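Long-range contact in aldehyde dehydrogenase (Bartonella henselae, PDB 3I44), which probably oxidises aldehydes to carboxylic acids with a nicotinamide dinucleotide as electron acceptor, as other members of the aldehyde dehydrogenase family do: residues T191-M205 and G219-G232. The protein carries 1 engineered substitution. Numbering follows the deposited sequence.
Sequences TMVLKPSEIAPLSAM and GVFNLINGDGANVG. With NA (sodium ion), chain B.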
loop_
_atom_site.group_PDB
_atom_site.type_symbol
_atom_site.label_atom_id
_atom_site.label_comp_id
_atom_site.label_asym_id
_atom_site.label_seq_id
_atom_site.Cartn_x
_atom_site.Cartn_y
_atom_site.Cartn_z
ATOM N N THR A 191 5.673 -17.151 -6.597
ATOM C CA THR A 191 6.448 -17.319 -7.831
ATOM C C THR A 191 6.505 -15.934 -8.511
ATOM O O THR A 191 5.779 -14.983 -8.122
ATOM C CB THR A 191 5.812 -18.384 -8.744
ATOM O OG1 THR A 191 4.518 -17.938 -9.134
ATOM C CG2 THR A 191 5.659 -19.750 -7.996
ATOM N N MET A 192 7.382 -15.773 -9.491
ATOM C CA MET A 192 7.741 -14.402 -9.919
ATOM C C MET A 192 8.263 -14.308 -11.341
ATOM O O MET A 192 8.831 -15.262 -11.856
ATOM C CB MET A 192 8.806 -13.798 -8.981
ATOM C CG MET A 192 10.122 -14.561 -8.962
ATOM S SD MET A 192 10.921 -14.585 -7.318
ATOM C CE MET A 192 9.838 -15.726 -6.469
ATOM N N VAL A 193 8.066 -13.136 -11.937
ATOM C CA VAL A 193 8.739 -12.747 -13.164
ATOM C C VAL A 193 9.550 -11.494 -12.876
ATOM O O VAL A 193 9.011 -10.467 -12.441
ATOM C CB VAL A 193 7.773 -12.497 -14.331
ATOM C CG1 VAL A 193 8.568 -12.076 -15.615
ATOM C CG2 VAL A 193 6.951 -13.760 -14.597
ATOM N N LEU A 194 10.858 -11.608 -13.089
ATOM C CA LEU A 194 11.800 -10.502 -12.956
ATOM C C LEU A 194 12.132 -9.928 -14.341
ATOM O O LEU A 194 12.458 -10.685 -15.279
ATOM C CB LEU A 194 13.082 -10.980 -12.281
ATOM C CG LEU A 194 14.293 -10.014 -12.266
ATOM C CD1 LEU A 194 13.992 -8.788 -11.440
ATOM C CD2 LEU A 194 15.571 -10.706 -11.784
ATOM N N LYS A 195 12.006 -8.614 -14.471
ATOM C CA LYS A 195 12.567 -7.888 -15.625
ATOM C C LYS A 195 13.677 -6.984 -15.128
ATOM O O LYS A 195 13.399 -5.948 -14.508
ATOM C CB LYS A 195 11.502 -7.035 -16.332
ATOM C CG LYS A 195 12.033 -6.362 -17.620
ATOM C CD LYS A 195 11.330 -5.058 -17.957
ATOM C CE LYS A 195 11.911 -3.895 -17.170
ATOM N NZ LYS A 195 13.352 -3.631 -17.478
ATOM N N PRO A 196 14.948 -7.350 -15.404
ATOM C CA PRO A 196 15.967 -6.434 -14.890
ATOM C C PRO A 196 16.168 -5.238 -15.809
ATOM O O PRO A 196 15.457 -5.111 -16.809
ATOM C CB PRO A 196 17.220 -7.306 -14.848
ATOM C CG PRO A 196 16.992 -8.302 -15.900
ATOM C CD PRO A 196 15.549 -8.617 -15.846
ATOM N N SER A 197 17.121 -4.367 -15.466
ATOM C CA SER A 197 17.384 -3.193 -16.273
ATOM C C SER A 197 18.050 -3.597 -17.574
ATOM O O SER A 197 18.977 -4.398 -17.584
ATOM C CB SER A 197 18.252 -2.217 -15.525
ATOM O OG SER A 197 18.686 -1.188 -16.405
ATOM N N GLU A 198 17.569 -3.034 -18.670
ATOM C CA GLU A 198 18.075 -3.400 -19.987
ATOM C C GLU A 198 19.464 -2.799 -20.226
ATOM O O GLU A 198 20.197 -3.284 -21.071
ATOM C CB GLU A 198 17.081 -3.021 -21.112
ATOM C CG GLU A 198 16.941 -1.530 -21.387
ATOM C CD GLU A 198 15.945 -0.812 -20.493
ATOM O OE1 GLU A 198 15.571 -1.307 -19.397
ATOM O OE2 GLU A 198 15.539 0.281 -20.902
ATOM N N ILE A 199 19.858 -1.785 -19.454
ATOM C CA ILE A 199 21.227 -1.284 -19.564
ATOM C C ILE A 199 22.224 -1.983 -18.638
ATOM O O ILE A 199 23.419 -1.750 -18.783
ATOM C CB ILE A 199 21.324 0.254 -19.465
ATOM C CG1 ILE A 199 21.138 0.748 -18.060
ATOM C CG2 ILE A 199 20.274 0.973 -20.432
ATOM C CD1 ILE A 199 21.408 2.263 -17.921
ATOM N N ALA A 200 21.760 -2.843 -17.718
ATOM C CA ALA A 200 22.668 -3.653 -16.865
ATOM C C ALA A 200 22.016 -4.988 -16.476
ATOM O O ALA A 200 21.769 -5.247 -15.287
ATOM C CB ALA A 200 23.048 -2.865 -15.589
ATOM N N PRO A 201 21.676 -5.828 -17.478
ATOM C CA PRO A 201 20.903 -7.041 -17.233
ATOM C C PRO A 201 21.746 -8.270 -16.930
ATOM O O PRO A 201 21.209 -9.292 -16.470
ATOM C CB PRO A 201 20.214 -7.262 -18.582
ATOM C CG PRO A 201 21.245 -6.865 -19.537
ATOM C CD PRO A 201 21.952 -5.659 -18.911
ATOM N N LEU A 202 23.033 -8.202 -17.226
ATOM C CA LEU A 202 23.868 -9.385 -17.170
ATOM C C LEU A 202 23.993 -9.950 -15.742
ATOM O O LEU A 202 23.991 -11.165 -15.555
ATOM C CB LEU A 202 25.242 -9.128 -17.796
ATOM C CG LEU A 202 25.306 -8.687 -19.275
ATOM C CD1 LEU A 202 26.746 -8.423 -19.671
ATOM C CD2 LEU A 202 24.651 -9.681 -20.252
ATOM N N SER A 203 24.047 -9.076 -14.744
ATOM C CA SER A 203 24.184 -9.527 -13.371
ATOM C C SER A 203 22.977 -10.366 -12.982
ATOM O O SER A 203 23.141 -11.415 -12.384
ATOM C CB SER A 203 24.413 -8.360 -12.417
ATOM O OG SER A 203 23.504 -7.294 -12.621
ATOM N N ALA A 204 21.781 -9.902 -13.360
ATOM C CA ALA A 204 20.515 -10.622 -13.154
ATOM C C ALA A 204 20.474 -11.943 -13.890
ATOM O O ALA A 204 19.984 -12.948 -13.384
ATOM C CB ALA A 204 19.314 -9.738 -13.558
ATOM N N MET A 205 21.015 -11.955 -15.096
ATOM C CA MET A 205 21.061 -13.215 -15.864
ATOM C C MET A 205 21.977 -14.224 -15.178
ATOM O O MET A 205 21.673 -15.403 -15.126
ATOM C CB MET A 205 21.500 -12.936 -17.310
ATOM C CG MET A 205 20.446 -12.092 -18.007
ATOM S SD MET A 205 20.831 -11.671 -19.697
ATOM C CE MET A 205 20.566 -13.258 -20.517
ATOM N N GLY A 219 9.697 -22.727 -13.138
ATOM C CA GLY A 219 8.620 -21.743 -13.173
ATOM C C GLY A 219 8.513 -20.873 -11.927
ATOM O O GLY A 219 7.775 -19.854 -11.927
ATOM N N VAL A 220 9.223 -21.250 -10.859
ATOM C CA VAL A 220 9.198 -20.443 -9.628
ATOM C C VAL A 220 9.826 -19.074 -9.885
ATOM O O VAL A 220 9.285 -18.032 -9.475
ATOM C CB VAL A 220 9.899 -21.195 -8.489
ATOM C CG1 VAL A 220 10.005 -20.343 -7.233
ATOM C CG2 VAL A 220 9.133 -22.528 -8.205
ATOM N N PHE A 221 10.965 -19.077 -10.570
ATOM C CA PHE A 221 11.630 -17.861 -10.920
ATOM C C PHE A 221 11.800 -17.773 -12.433
ATOM O O PHE A 221 12.312 -18.693 -13.047
ATOM C CB PHE A 221 12.999 -17.774 -10.219
ATOM C CG PHE A 221 13.832 -16.645 -10.703
ATOM C CD1 PHE A 221 13.675 -15.363 -10.169
ATOM C CD2 PHE A 221 14.740 -16.838 -11.754
ATOM C CE1 PHE A 221 14.424 -14.295 -10.652
ATOM C CE2 PHE A 221 15.490 -15.795 -12.243
ATOM C CZ PHE A 221 15.350 -14.511 -11.690
ATOM N N ASN A 222 11.418 -16.632 -13.014
ATOM C CA ASN A 222 11.522 -16.431 -14.465
ATOM C C ASN A 222 12.110 -15.058 -14.756
ATOM O O ASN A 222 11.800 -14.079 -14.053
ATOM C CB ASN A 222 10.140 -16.563 -15.137
ATOM C CG ASN A 222 9.442 -17.831 -14.765
ATOM O OD1 ASN A 222 9.621 -18.860 -15.419
ATOM N ND2 ASN A 222 8.659 -17.794 -13.650
ATOM N N LEU A 223 12.971 -14.984 -15.770
ATOM C CA LEU A 223 13.628 -13.746 -16.147
ATOM C C LEU A 223 13.387 -13.471 -17.631
ATOM O O LEU A 223 13.669 -14.332 -18.483
ATOM C CB LEU A 223 15.145 -13.775 -15.815
ATOM C CG LEU A 223 15.953 -12.492 -16.175
ATOM C CD1 LEU A 223 17.242 -12.363 -15.361
ATOM C CD2 LEU A 223 16.311 -12.453 -17.666
ATOM N N ILE A 224 12.816 -12.306 -17.911
ATOM C CA ILE A 224 12.711 -11.794 -19.272
ATOM C C ILE A 224 13.334 -10.402 -19.298
ATOM O O ILE A 224 13.169 -9.630 -18.352
ATOM C CB ILE A 224 11.245 -11.727 -19.799
ATOM C CG1 ILE A 224 10.383 -10.813 -18.916
ATOM C CG2 ILE A 224 10.670 -13.133 -19.921
ATOM C CD1 ILE A 224 8.957 -10.627 -19.386
ATOM N N ASN A 225 14.098 -10.100 -20.337
ATOM C CA ASN A 225 14.619 -8.743 -20.526
ATOM C C ASN A 225 13.610 -7.916 -21.296
ATOM O O ASN A 225 12.691 -8.455 -21.939
ATOM C CB ASN A 225 15.975 -8.764 -21.236
ATOM C CG ASN A 225 17.091 -9.274 -20.344
ATOM O OD1 ASN A 225 17.862 -10.165 -20.719
ATOM N ND2 ASN A 225 17.157 -8.738 -19.138
ATOM N N GLY A 226 13.732 -6.594 -21.186
ATOM C CA GLY A 226 12.796 -5.725 -21.856
ATOM C C GLY A 226 12.927 -4.340 -21.314
ATOM O O GLY A 226 13.736 -4.116 -20.402
ATOM N N ASP A 227 12.128 -3.417 -21.857
ATOM C CA ASP A 227 12.185 -2.016 -21.424
ATOM C C ASP A 227 11.002 -1.665 -20.553
ATOM O O ASP A 227 10.117 -2.491 -20.337
ATOM C CB ASP A 227 12.346 -1.059 -22.629
ATOM C CG ASP A 227 11.066 -0.858 -23.447
ATOM O OD1 ASP A 227 10.048 -1.574 -23.286
ATOM O OD2 ASP A 227 11.101 0.079 -24.278
ATOM N N GLY A 228 10.987 -0.439 -20.043
ATOM C CA GLY A 228 9.897 -0.000 -19.181
ATOM C C GLY A 228 8.598 0.194 -19.933
ATOM O O GLY A 228 7.525 -0.249 -19.496
ATOM N N ALA A 229 8.695 0.856 -21.080
ATOM C CA ALA A 229 7.501 1.314 -21.796
ATOM C C ALA A 229 6.686 0.149 -22.331
ATOM O O ALA A 229 5.468 0.228 -22.420
ATOM C CB ALA A 229 7.902 2.259 -22.938
ATOM N N ASN A 230 7.347 -0.945 -22.679
ATOM C CA ASN A 230 6.630 -2.111 -23.152
ATOM C C ASN A 230 6.491 -3.167 -22.053
ATOM O O ASN A 230 5.435 -3.257 -21.468
ATOM C CB ASN A 230 7.272 -2.678 -24.413
ATOM C CG ASN A 230 6.428 -3.798 -25.055
ATOM O OD1 ASN A 230 5.206 -3.848 -24.896
ATOM N ND2 ASN A 230 7.087 -4.687 -25.771
ATOM N N VAL A 231 7.540 -3.933 -21.746
ATOM C CA VAL A 231 7.405 -5.063 -20.811
ATOM C C VAL A 231 7.102 -4.644 -19.373
ATOM O O VAL A 231 6.271 -5.263 -18.727
ATOM C CB VAL A 231 8.647 -6.000 -20.816
ATOM C CG1 VAL A 231 8.555 -7.036 -19.681
ATOM C CG2 VAL A 231 8.775 -6.676 -22.199
ATOM N N GLY A 232 7.756 -3.601 -18.873
ATOM C CA GLY A 232 7.526 -3.137 -17.494
ATOM C C GLY A 232 6.088 -2.716 -17.254
ATOM O O GLY A 232 5.448 -3.141 -16.277
HETATM NA NA NA B . 25.444 -0.938 -19.572
HETATM O O HOH W 1 16.052 -6.114 -19.406
HETATM O O HOH W 2 25.325 1.072 -19.810
HETATM O O HOH W 3 23.973 -0.543 -21.744
#
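Leu194 N donates to Asn222 O (2.8 Å) and Leu194 O accepts from Ile224 N (3.1 Å), pairing the parallel strands 191-195 and 221-223. Beside this ladder, the amide of Asn222 uses ND2 for two carbonyls: Met192 O, 3.1 Å from ND2 and in the amide plane, and Gly219 O, approached from above its carbonyl plane. On the opposite sheet face, Leu194 CD2 meets the Phe221 ring at its edge, 3.8 Å from CZ, and the thioether of Met192 bends round so that SD also lies at the ring edge. Leu223 CD1 packs on Ala204 CB (3.8 Å), a small methyl that lets helix 202-213 approach closely. At the end of strand 191-195, Lys195 curls at chi3 and chi4, its aliphatic part against Val231; NZ donates to Pro196 O (2.7 Å) and Gly226 O (3.0 Å). A water joins Pro196 O to Asn225 ND2 and Gly226 N. In this Rossmann-like beta-alpha-beta unit, the crossover loop, consistent with the one that meets the cofactor's adenosine ribose in relatives, gives Ile199 O to a sodium ion with Ile46 and Glu112. Glu198 OE1 makes a long salt bridge to Lys195 NZ and would partly offset the buried ammonium's charge, while NZ joins the loops following both strands.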